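Local coordinates for cellulosome anchoring protein cohesin region (Clostridium thermocellum, PDB 4DH2) that binds a type I dockerin through its cohesin domain, a protein-protein attachment used in building the cellulosome, at residues Ala59-Ile70 with Asp107-Lys118; Ile71-Asp79 with Phe91-Gly102. One frame throughout, in Å; residues are numbered along the deposited sequence. Where two conformers were deposited one is given.

Contact 1 (Ala59-Ile70 with Asp107-Lys118); sequences AIEVLKVEPGSI and DGVFAKLTVRIK
Glu61 and Arg116 face each other as a hydrogen-bonded antiparallel pair and carry the one salt bridge between the segments. Their side chains run alongside one another, both with CG anti to the backbone N, and a bend at chi3 of Arg116 (-80°) brings NH1 to 2.8 Å from Glu61 OE1. The oxygen lies close to the guanidinium plane, but NH1 reaches it from above the carboxylate, the planes 58° apart. Leu63 CD1 rests over one guanidinium face. On the same side of the sheet, Thr114 CB packs against Lys64 CB at 3.8 Å. A water links Thr114 OG1 to Lys112 O, to which it donates; in one of two Glu66 conformers it also donates to Glu66 OE1, and within the strand Lys64 NZ forms a salt bridge with Glu66 OE2, 2.9 Å away.

The pairing is that of an edge strand, 60-67, with 108-117 in the cohesin beta-sandwich, and its register is shifted by one residue at a classic beta bulge: Leu63 and Lys64 both oppose Thr114, whose O accepts from Leu63 N at 2.8 Å and less closely from Lys64 N at 3.3 Å.

The opposite side is apolar. Ile60 CG2 meets Val115 CB at 3.8 Å, and Val65 CG1 lies beside Leu113 CD2 at 4.1 Å; Ile89, Phe91 and Ile82 of the facing strands pack onto this layer. Where 107-118 turns at Phe110, Ile70 of the other segment has CG1 between its backbone N and carbonyl carbon (chi1 72°), which lays CD1 against Phe110 CB at 4.0 Å. Phe38 stacks on the Phe110 ring.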
# COMPACT_ATOMS: atom_id res chain seq x y z
N ALA A 59 -6.27 20.53 -4.77
CA ALA A 59 -5.07 20.99 -5.45
C ALA A 59 -4.50 19.95 -6.40
O ALA A 59 -3.83 20.30 -7.36
CB ALA A 59 -4.02 21.37 -4.44
N ILE A 60 -4.74 18.67 -6.12
CA ILE A 60 -4.09 17.62 -6.85
C ILE A 60 -5.06 16.61 -7.41
O ILE A 60 -6.00 16.18 -6.73
CB ILE A 60 -3.13 16.87 -5.92
CG1 ILE A 60 -1.94 17.76 -5.58
CG2 ILE A 60 -2.64 15.59 -6.59
CD1 ILE A 60 -0.83 17.00 -4.84
N GLU A 61 -4.82 16.25 -8.66
CA GLU A 61 -5.51 15.15 -9.32
C GLU A 61 -4.51 14.04 -9.67
O GLU A 61 -3.51 14.28 -10.37
CB GLU A 61 -6.18 15.67 -10.60
CG GLU A 61 -6.96 14.62 -11.34
CD GLU A 61 -7.62 15.15 -12.60
OE1 GLU A 61 -7.43 16.34 -12.94
OE2 GLU A 61 -8.35 14.36 -13.25
N VAL A 62 -4.76 12.83 -9.20
CA VAL A 62 -3.85 11.74 -9.52
C VAL A 62 -4.31 11.10 -10.80
O VAL A 62 -5.45 10.63 -10.91
CB VAL A 62 -3.76 10.70 -8.37
CG1 VAL A 62 -2.75 9.60 -8.75
CG2 VAL A 62 -3.36 11.39 -7.09
N LEU A 63 -3.43 11.09 -11.78
CA LEU A 63 -3.77 10.56 -13.09
C LEU A 63 -3.21 9.16 -13.35
O LEU A 63 -3.72 8.43 -14.21
CB LEU A 63 -3.21 11.49 -14.17
CG LEU A 63 -3.71 12.93 -14.07
CD1 LEU A 63 -3.20 13.78 -15.25
CD2 LEU A 63 -5.24 13.00 -13.99
N LYS A 64 -2.14 8.81 -12.65
CA LYS A 64 -1.47 7.52 -12.85
C LYS A 64 -0.64 7.17 -11.64
O LYS A 64 -0.07 8.05 -10.97
CB LYS A 64 -0.53 7.63 -14.06
CG LYS A 64 -0.03 6.33 -14.64
CD LYS A 64 0.84 6.58 -15.86
CE LYS A 64 1.34 5.28 -16.45
NZ LYS A 64 2.14 5.49 -17.69
N VAL A 65 -0.54 5.87 -11.36
CA VAL A 65 0.40 5.37 -10.39
C VAL A 65 1.18 4.25 -11.04
O VAL A 65 0.59 3.34 -11.63
CB VAL A 65 -0.35 4.81 -9.18
CG1 VAL A 65 0.63 4.38 -8.12
CG2 VAL A 65 -1.35 5.84 -8.66
N GLU A 66 2.51 4.30 -10.92
CA GLU A 66 3.39 3.30 -11.54
C GLU A 66 4.36 2.72 -10.52
O GLU A 66 4.85 3.45 -9.67
CB GLU A 66 4.24 3.97 -12.62
CG GLU A 66 3.47 4.53 -13.80
CD GLU A 66 4.30 5.49 -14.61
OE1 GLU A 66 4.87 6.45 -14.03
OE2 GLU A 66 4.39 5.30 -15.84
N PRO A 67 4.68 1.42 -10.64
CA PRO A 67 5.70 0.87 -9.74
C PRO A 67 7.06 1.47 -10.06
O PRO A 67 7.34 1.84 -11.21
CB PRO A 67 5.69 -0.63 -10.04
CG PRO A 67 5.22 -0.69 -11.49
CD PRO A 67 4.23 0.43 -11.63
N GLY A 68 7.88 1.59 -9.03
CA GLY A 68 9.25 2.06 -9.16
C GLY A 68 10.19 0.92 -9.52
O GLY A 68 9.79 -0.25 -9.52
N SER A 69 11.45 1.27 -9.78
CA SER A 69 12.43 0.29 -10.24
C SER A 69 12.76 -0.76 -9.19
O SER A 69 13.22 -1.85 -9.54
CB SER A 69 13.73 0.98 -10.65
OG SER A 69 14.42 1.49 -9.53
N ILE A 70 12.55 -0.47 -7.91
CA ILE A 70 12.91 -1.49 -6.92
C ILE A 70 11.84 -2.56 -6.74
O ILE A 70 12.10 -3.59 -6.09
CB ILE A 70 13.26 -0.88 -5.55
CG1 ILE A 70 12.01 -0.34 -4.84
CG2 ILE A 70 14.31 0.24 -5.71
CD1 ILE A 70 12.34 0.29 -3.47
N ASP A 107 17.40 0.01 -2.00
CA ASP A 107 16.85 1.35 -1.79
C ASP A 107 16.51 1.99 -3.13
O ASP A 107 17.16 1.73 -4.13
CB ASP A 107 17.86 2.25 -1.11
CG ASP A 107 18.13 1.88 0.31
OD1 ASP A 107 17.62 0.82 0.73
OD2 ASP A 107 18.86 2.63 1.01
N GLY A 108 15.53 2.87 -3.13
CA GLY A 108 15.18 3.57 -4.35
C GLY A 108 13.70 3.87 -4.47
O GLY A 108 12.96 3.88 -3.47
N VAL A 109 13.27 4.14 -5.69
CA VAL A 109 11.89 4.54 -5.91
C VAL A 109 10.99 3.31 -5.94
O VAL A 109 11.23 2.37 -6.70
CB VAL A 109 11.75 5.31 -7.25
CG1 VAL A 109 10.29 5.55 -7.58
CG2 VAL A 109 12.53 6.61 -7.17
N PHE A 110 9.96 3.30 -5.08
CA PHE A 110 9.01 2.19 -5.05
C PHE A 110 7.75 2.48 -5.86
O PHE A 110 7.04 1.55 -6.27
CB PHE A 110 8.65 1.77 -3.61
CG PHE A 110 7.64 2.67 -2.92
CD1 PHE A 110 6.28 2.43 -3.02
CD2 PHE A 110 8.06 3.72 -2.12
CE1 PHE A 110 5.36 3.22 -2.34
CE2 PHE A 110 7.17 4.49 -1.43
CZ PHE A 110 5.81 4.26 -1.55
N ALA A 111 7.46 3.75 -6.10
CA ALA A 111 6.33 4.12 -6.95
C ALA A 111 6.48 5.55 -7.41
O ALA A 111 7.17 6.35 -6.77
CB ALA A 111 5.04 3.93 -6.22
N LYS A 112 5.87 5.86 -8.55
CA LYS A 112 5.82 7.24 -9.00
C LYS A 112 4.37 7.60 -9.22
O LYS A 112 3.62 6.87 -9.89
CB LYS A 112 6.58 7.38 -10.33
CG LYS A 112 8.07 7.20 -10.22
CD LYS A 112 8.75 7.38 -11.59
CE LYS A 112 10.28 7.39 -11.46
NZ LYS A 112 10.88 6.01 -11.42
N LEU A 113 3.96 8.76 -8.69
CA LEU A 113 2.63 9.26 -8.93
C LEU A 113 2.74 10.23 -10.10
O LEU A 113 3.70 10.97 -10.16
CB LEU A 113 2.17 10.08 -7.76
CG LEU A 113 2.23 9.38 -6.40
CD1 LEU A 113 1.69 10.31 -5.34
CD2 LEU A 113 1.45 8.09 -6.47
N THR A 114 1.77 10.22 -11.00
CA THR A 114 1.69 11.29 -11.99
C THR A 114 0.47 12.09 -11.60
O THR A 114 -0.65 11.56 -11.59
CB THR A 114 1.51 10.72 -13.42
OG1 THR A 114 2.61 9.86 -13.74
CG2 THR A 114 1.45 11.86 -14.46
N VAL A 115 0.67 13.37 -11.29
CA VAL A 115 -0.43 14.18 -10.84
C VAL A 115 -0.54 15.47 -11.61
O VAL A 115 0.45 15.99 -12.14
CB VAL A 115 -0.30 14.52 -9.36
CG1 VAL A 115 -0.02 13.25 -8.56
CG2 VAL A 115 0.79 15.60 -9.12
N ARG A 116 -1.75 16.01 -11.65
CA ARG A 116 -1.96 17.33 -12.24
C ARG A 116 -2.21 18.29 -11.13
O ARG A 116 -3.04 18.02 -10.27
CB ARG A 116 -3.17 17.34 -13.16
CG ARG A 116 -3.51 18.75 -13.66
CD ARG A 116 -4.85 18.81 -14.36
NE ARG A 116 -4.76 18.33 -15.73
CZ ARG A 116 -5.59 17.44 -16.28
NH1 ARG A 116 -6.58 16.92 -15.58
NH2 ARG A 116 -5.41 17.08 -17.54
N ILE A 117 -1.50 19.40 -11.14
CA ILE A 117 -1.76 20.46 -10.17
C ILE A 117 -2.86 21.36 -10.71
O ILE A 117 -2.74 21.92 -11.81
CB ILE A 117 -0.49 21.26 -9.89
CG1 ILE A 117 0.64 20.31 -9.48
CG2 ILE A 117 -0.77 22.35 -8.84
CD1 ILE A 117 1.96 20.99 -9.29
N LYS A 118 -3.94 21.52 -9.95
CA LYS A 118 -5.10 22.21 -10.51
C LYS A 118 -4.79 23.67 -10.83
O LYS A 118 -4.22 24.37 -10.02
CB LYS A 118 -6.33 22.05 -9.61
CG LYS A 118 -6.75 20.59 -9.49
CD LYS A 118 -8.16 20.41 -8.98
CE LYS A 118 -8.50 18.94 -8.87
NZ LYS A 118 -9.86 18.70 -8.33
O HOH W 1 2.96 7.53 -12.60
O HOH W 2 15.07 3.81 -7.85

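Contact 2 (Ile71-Asp79 with Phe91-Gly102); sequences ITDPANNFD and FLFDDDKQKGEG. With SO4 (sulfate ion), chain G.
Phe78-Asp79 and Leu92-Phe93 pair in the beta hairpin 78-83/88-94 of the cohesin domain, where its first strand begins just after the short helix 74-77. Backbone bonds set the register: Asp79 and Leu92 form an antiparallel hydrogen-bonded pair, and Asp94 N donates to Asn77 O at 2.9 Å.

Among side-chain hydrogen bonds, the Asn77 amide joins the helix end to the loop beyond the strand. Its OD1 accepts from Asp96 N at 3.0 Å, with the donor well above the amide carbonyl plane, while ND2 gives an in-plane bond to Thr72 OG1. That hydroxyl in turn donates to Gly102 O at 2.6 Å, a direction to which chi1 of 55° turns it.

Aromatic and apolar contacts fill the inner side. Phe78 CZ approaches the edge of the Phe91 ring, 3.7 Å from CD1, with the two side chains running the same way. Ile71 CG2 lies 4.0 Å from Phe93 CD1, and Phe49 meets the Phe93 ring from strand 48-54.

The outer side carries charge for the partner protein: Asp94 and Asp96 both form salt bridges with Lys25 of the dockerin chain, and Asp79 with its Lys61. Leu92 packs there on Leu65 of the dockerin.

A sulfate, probably from the crystallisation liquor, accepts a weak hydrogen bond from Asp73 N through O3. A water bridges the two segments, accepting from Asn77 ND2 at 3.0 Å and donating to Asp95 OD1 at 2.6 Å.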
# COMPACT_ATOMS: atom_id res chain seq x y z
N ILE A 71 10.67 -2.34 -7.31
CA ILE A 71 9.59 -3.31 -7.27
C ILE A 71 9.94 -4.48 -8.19
O ILE A 71 10.25 -4.28 -9.38
CB ILE A 71 8.27 -2.68 -7.74
CG1 ILE A 71 7.89 -1.44 -6.88
CG2 ILE A 71 7.15 -3.73 -7.77
CD1 ILE A 71 7.71 -1.75 -5.42
N THR A 72 9.89 -5.70 -7.65
CA THR A 72 10.18 -6.91 -8.42
C THR A 72 8.91 -7.35 -9.12
O THR A 72 7.81 -7.08 -8.63
CB THR A 72 10.66 -8.02 -7.51
OG1 THR A 72 9.69 -8.22 -6.49
CG2 THR A 72 12.01 -7.69 -6.88
N ASP A 73 9.06 -8.03 -10.26
CA ASP A 73 7.93 -8.54 -11.04
C ASP A 73 6.60 -7.83 -10.80
O ASP A 73 5.63 -8.47 -10.33
CB ASP A 73 7.76 -10.05 -10.77
CG ASP A 73 6.89 -10.76 -11.80
OD1 ASP A 73 6.66 -10.20 -12.90
OD2 ASP A 73 6.45 -11.90 -11.50
N PRO A 74 6.54 -6.54 -11.16
CA PRO A 74 5.39 -5.69 -10.80
C PRO A 74 4.10 -6.16 -11.40
O PRO A 74 3.06 -6.01 -10.78
CB PRO A 74 5.77 -4.31 -11.36
CG PRO A 74 6.94 -4.55 -12.26
CD PRO A 74 7.63 -5.73 -11.72
N ALA A 75 4.14 -6.72 -12.61
CA ALA A 75 2.94 -7.28 -13.20
C ALA A 75 2.22 -8.22 -12.26
O ALA A 75 1.00 -8.25 -12.24
CB ALA A 75 3.30 -8.02 -14.53
N ASN A 76 2.97 -9.00 -11.47
CA ASN A 76 2.36 -9.94 -10.55
C ASN A 76 2.41 -9.51 -9.08
O ASN A 76 1.63 -10.00 -8.25
CB ASN A 76 3.07 -11.29 -10.63
CG ASN A 76 2.76 -12.01 -11.93
OD1 ASN A 76 1.60 -12.07 -12.32
ND2 ASN A 76 3.78 -12.47 -12.62
N ASN A 77 3.34 -8.62 -8.78
CA ASN A 77 3.65 -8.34 -7.36
C ASN A 77 3.13 -7.00 -6.83
O ASN A 77 3.13 -6.79 -5.61
CB ASN A 77 5.14 -8.38 -7.13
CG ASN A 77 5.73 -9.75 -7.28
OD1 ASN A 77 5.03 -10.76 -7.46
ND2 ASN A 77 7.01 -9.79 -7.21
N PHE A 78 2.68 -6.14 -7.73
CA PHE A 78 2.39 -4.73 -7.40
C PHE A 78 1.00 -4.32 -7.85
O PHE A 78 0.61 -4.53 -9.00
CB PHE A 78 3.47 -3.82 -8.03
CG PHE A 78 3.27 -2.37 -7.76
CD1 PHE A 78 3.93 -1.76 -6.71
CD2 PHE A 78 2.44 -1.59 -8.56
CE1 PHE A 78 3.76 -0.40 -6.46
CE2 PHE A 78 2.25 -0.24 -8.31
CZ PHE A 78 2.91 0.36 -7.26
N ASP A 79 0.23 -3.78 -6.91
CA ASP A 79 -1.08 -3.24 -7.21
C ASP A 79 -1.26 -1.92 -6.50
O ASP A 79 -0.61 -1.65 -5.48
CB ASP A 79 -2.18 -4.15 -6.71
CG ASP A 79 -2.33 -5.39 -7.55
OD1 ASP A 79 -2.99 -5.31 -8.60
OD2 ASP A 79 -1.79 -6.44 -7.14
N PHE A 91 -1.32 1.21 -1.85
CA PHE A 91 -0.39 0.33 -2.54
C PHE A 91 -0.37 -1.03 -1.84
O PHE A 91 -0.46 -1.11 -0.62
CB PHE A 91 1.03 0.88 -2.46
CG PHE A 91 1.20 2.23 -3.07
CD1 PHE A 91 1.56 2.34 -4.40
CD2 PHE A 91 1.01 3.37 -2.33
CE1 PHE A 91 1.72 3.60 -4.98
CE2 PHE A 91 1.18 4.62 -2.91
CZ PHE A 91 1.54 4.71 -4.24
N LEU A 92 -0.26 -2.08 -2.64
CA LEU A 92 -0.04 -3.41 -2.11
C LEU A 92 1.04 -4.11 -2.93
O LEU A 92 0.93 -4.25 -4.18
CB LEU A 92 -1.33 -4.20 -2.15
CG LEU A 92 -1.18 -5.63 -1.60
CD1 LEU A 92 -0.93 -5.61 -0.08
CD2 LEU A 92 -2.44 -6.40 -1.94
N PHE A 93 2.07 -4.58 -2.24
CA PHE A 93 3.12 -5.36 -2.85
C PHE A 93 3.25 -6.69 -2.15
O PHE A 93 3.17 -6.75 -0.93
CB PHE A 93 4.46 -4.63 -2.73
CG PHE A 93 5.63 -5.48 -3.09
CD1 PHE A 93 6.03 -5.60 -4.41
CD2 PHE A 93 6.29 -6.20 -2.12
CE1 PHE A 93 7.09 -6.44 -4.76
CE2 PHE A 93 7.35 -7.04 -2.45
CZ PHE A 93 7.75 -7.17 -3.79
N ASP A 94 3.45 -7.76 -2.93
CA ASP A 94 3.77 -9.05 -2.37
C ASP A 94 4.59 -9.80 -3.41
O ASP A 94 4.24 -9.83 -4.58
CB ASP A 94 2.50 -9.84 -2.08
CG ASP A 94 2.77 -11.26 -1.65
OD1 ASP A 94 3.48 -11.43 -0.64
OD2 ASP A 94 2.27 -12.22 -2.32
N ASP A 95 5.70 -10.40 -2.98
CA ASP A 95 6.44 -11.35 -3.81
C ASP A 95 5.61 -12.62 -4.01
O ASP A 95 5.67 -13.57 -3.25
CB ASP A 95 7.79 -11.61 -3.18
CG ASP A 95 8.62 -12.60 -3.99
OD1 ASP A 95 8.35 -12.70 -5.19
OD2 ASP A 95 9.53 -13.24 -3.42
N ASP A 96 4.83 -12.60 -5.09
CA ASP A 96 3.69 -13.47 -5.30
C ASP A 96 3.99 -14.97 -5.28
O ASP A 96 3.15 -15.75 -4.85
CB ASP A 96 3.08 -13.08 -6.64
CG ASP A 96 1.79 -13.80 -6.95
OD1 ASP A 96 0.82 -13.74 -6.15
OD2 ASP A 96 1.75 -14.45 -8.02
N LYS A 97 5.17 -15.35 -5.72
CA LYS A 97 5.51 -16.77 -5.82
C LYS A 97 6.00 -17.38 -4.52
O LYS A 97 6.09 -18.62 -4.41
CB LYS A 97 6.52 -16.98 -6.93
CG LYS A 97 5.96 -16.62 -8.28
CD LYS A 97 7.01 -16.66 -9.37
CE LYS A 97 6.40 -16.35 -10.72
NZ LYS A 97 5.21 -17.22 -10.99
N GLN A 98 6.30 -16.53 -3.53
CA GLN A 98 6.53 -17.01 -2.18
C GLN A 98 7.71 -17.94 -2.00
O GLN A 98 7.66 -18.80 -1.13
CB GLN A 98 5.31 -17.72 -1.63
CG GLN A 98 4.04 -16.89 -1.72
CD GLN A 98 4.10 -15.64 -0.86
OE1 GLN A 98 4.82 -15.58 0.14
NE2 GLN A 98 3.34 -14.62 -1.25
N LYS A 99 8.79 -17.69 -2.74
CA LYS A 99 9.98 -18.50 -2.66
C LYS A 99 11.17 -17.63 -2.33
O LYS A 99 12.31 -18.06 -2.50
CB LYS A 99 10.22 -19.23 -3.99
CG LYS A 99 9.12 -20.22 -4.34
CD LYS A 99 9.53 -21.17 -5.45
CE LYS A 99 8.49 -22.28 -5.61
NZ LYS A 99 8.88 -23.27 -6.66
N GLY A 100 10.93 -16.40 -1.89
CA GLY A 100 12.03 -15.57 -1.43
C GLY A 100 12.94 -15.07 -2.54
O GLY A 100 14.08 -14.68 -2.28
N GLU A 101 12.46 -15.06 -3.77
CA GLU A 101 13.31 -14.70 -4.90
C GLU A 101 12.98 -13.33 -5.48
O GLU A 101 13.70 -12.80 -6.31
CB GLU A 101 13.25 -15.81 -5.96
CG GLU A 101 13.87 -17.11 -5.41
CD GLU A 101 13.61 -18.35 -6.26
OE1 GLU A 101 13.16 -18.20 -7.43
OE2 GLU A 101 13.87 -19.46 -5.75
N GLY A 102 11.87 -12.74 -5.01
CA GLY A 102 11.50 -11.42 -5.48
C GLY A 102 11.26 -10.46 -4.32
O GLY A 102 10.36 -9.62 -4.38
S SO4 G . 11.96 -8.66 -12.15
O1 SO4 G . 13.13 -8.84 -13.01
O2 SO4 G . 10.98 -9.71 -12.44
O3 SO4 G . 12.41 -8.74 -10.76
O4 SO4 G . 11.35 -7.36 -12.42
O HOH W 3 8.60 -12.34 -7.72
O HOH W 4 -0.24 -7.00 -4.95

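Contact 1 and contact 2 have centres about 18 Å apart and meet across the hydrophobic interior of the sandwich. Phe91 of contact 2 is one bridge: its CE1 touches Val65 CG1 at 3.4 Å and Ala111 CB at 3.6 Å, both from contact 1, and its ring meets that of Phe110 edge-to-face. Phe110 O approaches Ile71 CG1 to 3.2 Å, and Pro67 CG packs on Pro74 CB at 3.7 Å. The chain runs directly from Ile70 into Ile71 and passes from Gly102 to Asp107 a few residues later, putting both segments of contact 2 between those of contact 1. Dockerin and the sulfate bind at contact 2; dockerin does not touch the segments of contact 1.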